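Local coordinates for protein aminotransferase TlmJ (Streptoalloteichus hindustanus, PDB 5UID) that probably transfers amino groups between substrates as a pyridoxal 5'-phosphate-dependent aminotransferase of the DegT/DnrJ/EryC1 family, at residues Pro101-Asp105 / His117-Lys121; Val153-Ser159 / Leu175-Trp181; Ala109-Pro113 / Val131-Tyr137. One frame throughout, in Å; residues are numbered along the deposited sequence.

The three contacts all reach the large mixed beta sheet of a pyridoxal-phosphate aminotransferase. Interaction 1 packs strand 100-104, outermost in this chain's sheet, against helix 115-119; interaction 3 ties the loop between that strand and helix to strand 126-132 and the turn that follows; interaction 2 pairs strands 155-158 and 178-182. Along the chain the segments of interactions 1 and 3 alternate, and both close before interaction 2 opens. Centres lie 14 to 16 Å apart. Asp105 and Cys104 of interaction 1 pack on Pro113 of interaction 3, while His133 probably hydrogen-bonds Glu157 of interaction 2. The contacts thus run from the sheet's margin to its middle, where Asp158 approaches the cofactor.

Interaction 1 of 3, residues Pro101-Asp105 / His117-Lys121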
loop_
_atom_site.group_PDB
_atom_site.type_symbol
_atom_site.label_atom_id
_atom_site.label_comp_id
_atom_site.label_asym_id
_atom_site.label_seq_id
_atom_site.Cartn_x
_atom_site.Cartn_y
_atom_site.Cartn_z
ATOM N N PRO A 101 19.329 7.749 11.382
ATOM C CA PRO A 101 19.248 6.442 12.053
ATOM C C PRO A 101 20.565 6.132 12.752
ATOM O O PRO A 101 21.623 6.108 12.121
ATOM C CB PRO A 101 18.975 5.463 10.903
ATOM C CG PRO A 101 18.605 6.317 9.717
ATOM C CD PRO A 101 19.307 7.620 9.917
ATOM N N VAL A 102 20.494 5.893 14.057
ATOM C CA VAL A 102 21.668 5.608 14.876
ATOM C C VAL A 102 21.622 4.133 15.248
ATOM O O VAL A 102 20.816 3.720 16.091
ATOM C CB VAL A 102 21.724 6.500 16.123
ATOM C CG1 VAL A 102 22.929 6.137 16.980
ATOM C CG2 VAL A 102 21.776 7.966 15.719
ATOM N N PHE A 103 22.488 3.337 14.627
ATOM C CA PHE A 103 22.434 1.893 14.791
ATOM C C PHE A 103 23.154 1.450 16.058
ATOM O O PHE A 103 24.234 1.949 16.388
ATOM C CB PHE A 103 23.041 1.197 13.572
ATOM C CG PHE A 103 22.304 1.473 12.291
ATOM C CD1 PHE A 103 21.027 0.978 12.094
ATOM C CD2 PHE A 103 22.890 2.225 11.286
ATOM C CE1 PHE A 103 20.342 1.232 10.919
ATOM C CE2 PHE A 103 22.214 2.482 10.106
ATOM C CZ PHE A 103 20.938 1.986 9.925
ATOM N N CYS A 104 22.545 0.506 16.771
ATOM C CA CYS A 104 23.144 -0.092 17.953
ATOM C C CYS A 104 23.454 -1.561 17.692
ATOM O O CYS A 104 22.939 -2.174 16.752
ATOM C CB CYS A 104 22.229 0.050 19.177
ATOM S SG CYS A 104 20.771 -1.019 19.179
ATOM N N ASP A 105 24.310 -2.119 18.541
ATOM C CA ASP A 105 24.780 -3.485 18.377
ATOM C C ASP A 105 23.720 -4.478 18.855
ATOM O O ASP A 105 22.666 -4.105 19.380
ATOM C CB ASP A 105 26.095 -3.679 19.127
ATOM C CG ASP A 105 27.030 -4.633 18.417
ATOM O OD1 ASP A 105 26.557 -5.364 17.521
ATOM O OD2 ASP A 105 28.233 -4.649 18.752
ATOM N N HIS A 117 22.926 -2.126 24.916
ATOM C CA HIS A 117 23.251 -1.742 23.545
ATOM C C HIS A 117 22.475 -0.503 23.117
ATOM O O HIS A 117 23.034 0.397 22.478
ATOM C CB HIS A 117 22.968 -2.906 22.594
ATOM C CG HIS A 117 23.982 -4.005 22.666
ATOM N ND1 HIS A 117 23.667 -5.328 22.444
ATOM C CD2 HIS A 117 25.309 -3.973 22.932
ATOM C CE1 HIS A 117 24.756 -6.065 22.574
ATOM N NE2 HIS A 117 25.767 -5.268 22.868
ATOM N N VAL A 118 21.187 -0.441 23.457
ATOM C CA VAL A 118 20.386 0.730 23.117
ATOM C C VAL A 118 20.873 1.950 23.890
ATOM O O VAL A 118 21.004 3.044 23.329
ATOM C CB VAL A 118 18.893 0.452 23.378
ATOM C CG1 VAL A 118 18.047 1.653 22.975
ATOM C CG2 VAL A 118 18.447 -0.795 22.634
ATOM N N ALA A 119 21.160 1.777 25.184
ATOM C CA ALA A 119 21.569 2.905 26.016
ATOM C C ALA A 119 22.859 3.542 25.518
ATOM O O ALA A 119 23.031 4.762 25.632
ATOM C CB ALA A 119 21.732 2.454 27.468
ATOM N N GLU A 120 23.772 2.744 24.960
ATOM C CA GLU A 120 25.044 3.282 24.492
ATOM C C GLU A 120 24.877 4.223 23.306
ATOM O O GLU A 120 25.785 5.012 23.024
ATOM C CB GLU A 120 25.995 2.140 24.125
ATOM C CG GLU A 120 27.453 2.558 24.016
ATOM C CD GLU A 120 28.334 1.463 23.449
ATOM O OE1 GLU A 120 27.801 0.384 23.108
ATOM O OE2 GLU A 120 29.560 1.682 23.341
ATOM N N LYS A 121 23.743 4.166 22.613
ATOM C CA LYS A 121 23.481 5.039 21.479
ATOM C C LYS A 121 22.470 6.133 21.792
ATOM O O LYS A 121 22.196 6.968 20.924
ATOM C CB LYS A 121 23.000 4.216 20.279
ATOM C CG LYS A 121 23.992 3.159 19.818
ATOM C CD LYS A 121 25.302 3.786 19.368
ATOM C CE LYS A 121 26.306 2.726 18.945
ATOM N NZ LYS A 121 27.605 3.332 18.540
HETATM O O HOH W 1 25.222 -0.371 20.623
#
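Val102 and Cys104 meet Lys121 and Val118 through aliphatic surfaces. Both point from strand 100-104 toward segment 117-121, whereas Phe103 between them turns to the other face of the sheet, where Ala91 of helix 88-95 packs on it. Val102 CG1 rests on Lys121 CB at 3.8 Å, the two side chains crossing at a slant. Further along the lysine, CG lies 3.6 Å from Cys104 CB. A bend at the second torsion (chi2 -61°) sends the rest of the lysine across the strand, bringing Lys121 CE within 3.4 Å of Phe103 O. A long lysine suits this margin, since its methylenes cover the strand while its ammonium group is carried past it. The small Cys104 lets the helix come close: its CB is 3.4 Å from His117 O, and SG makes a looser apolar touch with Val118 CG2.

The flat group of the contact is the imidazole of His117. Asp105 CB sits over one face, 4.0 Å from the ring centroid and 15° off the normal, a CH-pi contact. The carboxylate of Asp105 is directed to other partners, the backbone amides of Gly347 and Ala348 at the start of helix 346-354.

No direct hydrogen bond joins the segments; the polar link is a water. It accepts from Asp105 N at 2.9 Å and donates to His117 O at 3.0 Å, bridging a strand-end amide and a helix carbonyl.

Strand 100-104 pairs with strand 79-83, on whose Val81 Lys121 also packs. With helix 115-119 and strand 126-132 it forms a beta-alpha-beta crossover that passes over strand 79-83, part of the sheet order expected of the large domain in fold type I pyridoxal-phosphate enzymes.

Interaction 2 of 3, residues Val153-Ser159 / Leu175-Trp181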
loop_
_atom_site.group_PDB
_atom_site.type_symbol
_atom_site.label_atom_id
_atom_site.label_comp_id
_atom_site.label_asym_id
_atom_site.label_seq_id
_atom_site.Cartn_x
_atom_site.Cartn_y
_atom_site.Cartn_z
ATOM N N VAL A 153 11.837 8.450 26.086
ATOM C CA VAL A 153 11.980 8.255 24.646
ATOM C C VAL A 153 10.885 7.301 24.176
ATOM O O VAL A 153 10.741 6.216 24.757
ATOM C CB VAL A 153 13.372 7.703 24.291
ATOM C CG1 VAL A 153 13.437 7.323 22.824
ATOM C CG2 VAL A 153 14.447 8.733 24.631
ATOM N N PRO A 154 10.102 7.664 23.163
ATOM C CA PRO A 154 9.087 6.736 22.652
ATOM C C PRO A 154 9.725 5.485 22.063
ATOM O O PRO A 154 10.752 5.547 21.383
ATOM C CB PRO A 154 8.361 7.558 21.579
ATOM C CG PRO A 154 8.644 8.983 21.929
ATOM C CD PRO A 154 10.021 8.984 22.520
ATOM N N LEU A 155 9.102 4.341 22.332
ATOM C CA LEU A 155 9.580 3.050 21.856
ATOM C C LEU A 155 8.610 2.508 20.815
ATOM O O LEU A 155 7.412 2.372 21.089
ATOM C CB LEU A 155 9.729 2.061 23.011
ATOM C CG LEU A 155 10.104 0.641 22.596
ATOM C CD1 LEU A 155 11.461 0.627 21.913
ATOM C CD2 LEU A 155 10.091 -0.292 23.798
ATOM N N VAL A 156 9.129 2.196 19.631
ATOM C CA VAL A 156 8.353 1.608 18.548
ATOM C C VAL A 156 8.789 0.159 18.385
ATOM O O VAL A 156 9.986 -0.126 18.266
ATOM C CB VAL A 156 8.531 2.388 17.233
ATOM C CG1 VAL A 156 7.708 1.749 16.123
ATOM C CG2 VAL A 156 8.134 3.845 17.423
ATOM N N GLU A 157 7.822 -0.752 18.385
ATOM C CA GLU A 157 8.088 -2.179 18.257
ATOM C C GLU A 157 7.727 -2.635 16.848
ATOM O O GLU A 157 6.546 -2.690 16.490
ATOM C CB GLU A 157 7.300 -2.976 19.292
ATOM C CG GLU A 157 7.901 -2.979 20.682
ATOM C CD GLU A 157 7.069 -3.796 21.644
ATOM O OE1 GLU A 157 6.268 -3.198 22.394
ATOM O OE2 GLU A 157 7.194 -5.039 21.624
ATOM N N ASP A 158 8.742 -2.962 16.055
ATOM C CA ASP A 158 8.521 -3.665 14.793
ATOM C C ASP A 158 8.276 -5.125 15.157
ATOM O O ASP A 158 9.206 -5.915 15.322
ATOM C CB ASP A 158 9.708 -3.493 13.850
ATOM C CG ASP A 158 9.466 -4.115 12.479
ATOM O OD1 ASP A 158 8.459 -4.835 12.310
ATOM O OD2 ASP A 158 10.288 -3.881 11.562
ATOM N N SER A 159 7.000 -5.482 15.294
ATOM C CA SER A 159 6.591 -6.810 15.729
ATOM C C SER A 159 6.317 -7.761 14.565
ATOM O O SER A 159 5.573 -8.735 14.736
ATOM C CB SER A 159 5.352 -6.703 16.620
ATOM O OG SER A 159 5.538 -5.704 17.607
ATOM N N LEU A 175 4.219 -3.366 24.604
ATOM C CA LEU A 175 5.012 -2.909 25.739
ATOM C C LEU A 175 5.575 -1.511 25.532
ATOM O O LEU A 175 5.795 -0.789 26.511
ATOM C CB LEU A 175 6.159 -3.885 26.017
ATOM C CG LEU A 175 5.855 -5.127 26.859
ATOM C CD1 LEU A 175 4.948 -6.103 26.124
ATOM C CD2 LEU A 175 7.151 -5.805 27.276
ATOM N N GLY A 176 5.817 -1.115 24.289
ATOM C CA GLY A 176 6.274 0.219 23.973
ATOM C C GLY A 176 5.117 1.164 23.733
ATOM O O GLY A 176 3.984 0.926 24.158
ATOM N N ASP A 177 5.411 2.251 23.027
ATOM C CA ASP A 177 4.396 3.245 22.708
ATOM C C ASP A 177 3.646 2.914 21.424
ATOM O O ASP A 177 2.440 3.169 21.329
ATOM C CB ASP A 177 5.040 4.628 22.605
ATOM C CG ASP A 177 5.626 5.093 23.924
ATOM O OD1 ASP A 177 4.852 5.526 24.803
ATOM O OD2 ASP A 177 6.859 5.001 24.091
ATOM N N VAL A 178 4.333 2.351 20.432
ATOM C CA VAL A 178 3.727 1.989 19.157
ATOM C C VAL A 178 4.177 0.584 18.781
ATOM O O VAL A 178 5.344 0.221 18.972
ATOM C CB VAL A 178 4.093 2.990 18.040
ATOM C CG1 VAL A 178 3.389 2.621 16.738
ATOM C CG2 VAL A 178 3.749 4.422 18.453
ATOM N N GLY A 179 3.250 -0.206 18.258
ATOM C CA GLY A 179 3.566 -1.511 17.693
ATOM C C GLY A 179 3.116 -1.580 16.246
ATOM O O GLY A 179 2.075 -1.028 15.888
ATOM N N VAL A 180 3.917 -2.246 15.416
ATOM C CA VAL A 180 3.618 -2.424 14.000
ATOM C C VAL A 180 3.773 -3.898 13.649
ATOM O O VAL A 180 4.727 -4.553 14.086
ATOM C CB VAL A 180 4.528 -1.558 13.101
ATOM C CG1 VAL A 180 3.888 -1.361 11.737
ATOM C CG2 VAL A 180 4.835 -0.213 13.758
ATOM N N TRP A 181 2.837 -4.417 12.859
ATOM C CA TRP A 181 2.854 -5.802 12.415
ATOM C C TRP A 181 2.817 -5.864 10.895
ATOM O O TRP A 181 2.350 -4.937 10.226
ATOM C CB TRP A 181 1.667 -6.592 12.983
ATOM C CG TRP A 181 1.759 -6.860 14.450
ATOM C CD1 TRP A 181 2.134 -8.025 15.048
ATOM C CD2 TRP A 181 1.468 -5.941 15.507
ATOM N NE1 TRP A 181 2.096 -7.890 16.413
ATOM C CE2 TRP A 181 1.690 -6.619 16.722
ATOM C CE3 TRP A 181 1.044 -4.610 15.544
ATOM C CZ2 TRP A 181 1.504 -6.011 17.960
ATOM C CZ3 TRP A 181 0.859 -4.010 16.772
ATOM C CH2 TRP A 181 1.090 -4.709 17.964
HETATM O O HOH W 2 8.959 5.081 25.982
#
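This is a parallel strand pairing in the middle of the mixed sheet, the axes of segments 155-158 and 178-181 coming within 4.6 Å. The ladder is regular: Glu157 N binds Val178 O at 2.7 Å, Val180 N binds Glu157 O at 2.9 Å, and Ser159 N binds Val180 O. At the entrance Leu155 O receives two amides, Asp177 N and Val178 N, both in its carbonyl plane.

Two carboxylates close that end. Asp177 OD2 accepts from Leu155 N at 2.9 Å through its anti lone pair. Glu157, extended beyond CG, reaches back so that OE1 takes Gly176 N at 2.9 Å and, weakly, Leu175 N; OE2 is held by Gly173 N and His133. Glycine at position 176 leaves room beside Leu155 O.

Branched Val156 and Val178 suit the strands and lie side by side, Val156 CG2 lying 4.2 Å from Val178 CB. At the exit Ser159 CB sits over the five-membered ring of Trp181, 3.7 Å from its centroid.

Helix 61-72 covers the face bearing Val156, Asp158 and Val180, helix 141-151 that of Leu155 and Glu157; strands 126-132 and 195-199 flank the pair.

Interaction 3 of 3, residues Ala109-Pro113 / Val131-Tyr137; sequences ATLNP and VLHYGGY
Leu111 lies across the ring of Tyr134, its CB directly over the face at 3.6 Å from the centroid and close to the ring normal, a clear CH-pi contact. Its CD2 reaches onward to the phenolic end, 3.5 Å from Tyr134 CZ. With CG anti to the tyrosine's own backbone N (chi1 -173°), the ring stretches beneath the leucine, and its hydroxyl goes on to bond Arg329 O. Trp304 of strand 303-306 meets the ring edge-to-face.

Asn112 supplies the polar half. Its amide stands almost perpendicular to the Tyr134 ring and uses both ends: OD1 accepts from Tyr134 N at 3.0 Å, nearly straight at the hydrogen (160°), though the N-H comes in from the side of the C=O, at 106°, while ND2 donates to Tyr137 O at 3.2 Å, approaching above that carbonyl's plane. Asparagine suits the place because one short side chain offers a donor and an acceptor to the turn 133-137, which contains two glycines with positive phi. A water donates to Thr110 O at 2.8 Å and weakly to Tyr134 O.

Pro113 CG also packs on Val131 CG2 of strand 126-132 at 3.8 Å.

With a donor and an acceptor each engaged, the Asn112 amide is fixed in its rotation, and two backbone groups of segment 131-137, Tyr134 N and Tyr137 O, are satisfied by a side chain from the facing loop.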
loop_
_atom_site.group_PDB
_atom_site.type_symbol
_atom_site.label_atom_id
_atom_site.label_comp_id
_atom_site.label_asym_id
_atom_site.label_seq_id
_atom_site.Cartn_x
_atom_site.Cartn_y
_atom_site.Cartn_z
ATOM N N ALA A 109 24.372 -14.142 19.691
ATOM C CA ALA A 109 23.678 -15.415 19.865
ATOM C C ALA A 109 22.202 -15.310 19.502
ATOM O O ALA A 109 21.623 -16.272 18.986
ATOM C CB ALA A 109 23.833 -15.910 21.304
ATOM N N THR A 110 21.581 -14.159 19.756
ATOM C CA THR A 110 20.156 -13.980 19.531
ATOM C C THR A 110 19.832 -12.981 18.431
ATOM O O THR A 110 18.675 -12.918 18.002
ATOM C CB THR A 110 19.465 -13.527 20.825
ATOM O OG1 THR A 110 19.968 -12.239 21.205
ATOM C CG2 THR A 110 19.724 -14.520 21.946
ATOM N N LEU A 111 20.812 -12.197 17.974
ATOM C CA LEU A 111 20.619 -11.131 16.991
ATOM C C LEU A 111 19.620 -10.075 17.467
ATOM O O LEU A 111 19.039 -9.350 16.653
ATOM C CB LEU A 111 20.201 -11.693 15.624
ATOM C CG LEU A 111 21.285 -12.479 14.871
ATOM C CD1 LEU A 111 21.384 -13.922 15.351
ATOM C CD2 LEU A 111 21.064 -12.425 13.363
ATOM N N ASN A 112 19.413 -9.977 18.783
ATOM C CA ASN A 112 18.611 -8.948 19.420
ATOM C C ASN A 112 19.502 -8.018 20.236
ATOM O O ASN A 112 20.531 -8.446 20.770
ATOM C CB ASN A 112 17.542 -9.544 20.347
ATOM C CG ASN A 112 16.217 -9.781 19.643
ATOM O OD1 ASN A 112 15.879 -9.095 18.676
ATOM N ND2 ASN A 112 15.453 -10.750 20.135
ATOM N N PRO A 113 19.147 -6.743 20.340
ATOM C CA PRO A 113 19.919 -5.832 21.184
ATOM C C PRO A 113 19.499 -5.934 22.641
ATOM O O PRO A 113 18.341 -6.206 22.966
ATOM C CB PRO A 113 19.577 -4.454 20.609
ATOM C CG PRO A 113 18.185 -4.624 20.102
ATOM C CD PRO A 113 18.096 -6.039 19.585
ATOM N N VAL A 131 12.764 -1.304 17.799
ATOM C CA VAL A 131 13.318 -2.626 18.052
ATOM C C VAL A 131 12.395 -3.661 17.421
ATOM O O VAL A 131 11.196 -3.426 17.241
ATOM C CB VAL A 131 13.504 -2.880 19.567
ATOM C CG1 VAL A 131 12.166 -3.157 20.241
ATOM C CG2 VAL A 131 14.484 -4.011 19.810
ATOM N N LEU A 132 12.967 -4.801 17.053
ATOM C CA LEU A 132 12.197 -5.959 16.627
ATOM C C LEU A 132 12.431 -7.102 17.610
ATOM O O LEU A 132 13.171 -6.971 18.588
ATOM C CB LEU A 132 12.545 -6.364 15.189
ATOM C CG LEU A 132 13.994 -6.576 14.742
ATOM C CD1 LEU A 132 14.551 -7.925 15.188
ATOM C CD2 LEU A 132 14.087 -6.434 13.228
ATOM N N HIS A 133 11.780 -8.228 17.343
ATOM C CA HIS A 133 11.850 -9.415 18.192
ATOM C C HIS A 133 12.385 -10.545 17.320
ATOM O O HIS A 133 11.606 -11.308 16.744
ATOM C CB HIS A 133 10.480 -9.747 18.784
ATOM C CG HIS A 133 9.701 -8.543 19.217
ATOM N ND1 HIS A 133 8.768 -7.931 18.408
ATOM C CD2 HIS A 133 9.723 -7.835 20.372
ATOM C CE1 HIS A 133 8.245 -6.900 19.047
ATOM N NE2 HIS A 133 8.807 -6.819 20.240
ATOM N N TYR A 134 13.712 -10.653 17.236
ATOM C CA TYR A 134 14.336 -11.466 16.198
ATOM C C TYR A 134 13.840 -12.903 16.244
ATOM O O TYR A 134 13.930 -13.573 17.278
ATOM C CB TYR A 134 15.857 -11.433 16.322
ATOM C CG TYR A 134 16.522 -12.120 15.151
ATOM C CD1 TYR A 134 16.801 -11.425 13.982
ATOM C CD2 TYR A 134 16.836 -13.474 15.198
ATOM C CE1 TYR A 134 17.394 -12.054 12.901
ATOM C CE2 TYR A 134 17.427 -14.110 14.123
ATOM C CZ TYR A 134 17.703 -13.394 12.977
ATOM O OH TYR A 134 18.293 -14.026 11.908
ATOM N N GLY A 135 13.315 -13.368 15.111
ATOM C CA GLY A 135 12.830 -14.723 14.976
ATOM C C GLY A 135 11.592 -15.050 15.774
ATOM O O GLY A 135 11.145 -16.204 15.742
ATOM N N GLY A 136 11.008 -14.076 16.469
ATOM C CA GLY A 136 9.925 -14.309 17.394
ATOM C C GLY A 136 10.332 -14.239 18.850
ATOM O O GLY A 136 9.461 -14.103 19.718
ATOM N N TYR A 137 11.624 -14.338 19.137
ATOM C CA TYR A 137 12.123 -14.172 20.497
ATOM C C TYR A 137 11.947 -12.723 20.924
ATOM O O TYR A 137 12.464 -11.822 20.249
ATOM C CB TYR A 137 13.596 -14.558 20.584
ATOM C CG TYR A 137 13.879 -16.037 20.714
ATOM C CD1 TYR A 137 13.237 -16.968 19.909
ATOM C CD2 TYR A 137 14.819 -16.499 21.630
ATOM C CE1 TYR A 137 13.508 -18.322 20.025
ATOM C CE2 TYR A 137 15.097 -17.845 21.751
ATOM C CZ TYR A 137 14.440 -18.755 20.947
ATOM O OH TYR A 137 14.718 -20.100 21.071
HETATM O O HOH W 3 16.500 -13.980 19.318
HETATM O O HOH W 4 15.578 -6.007 17.599
#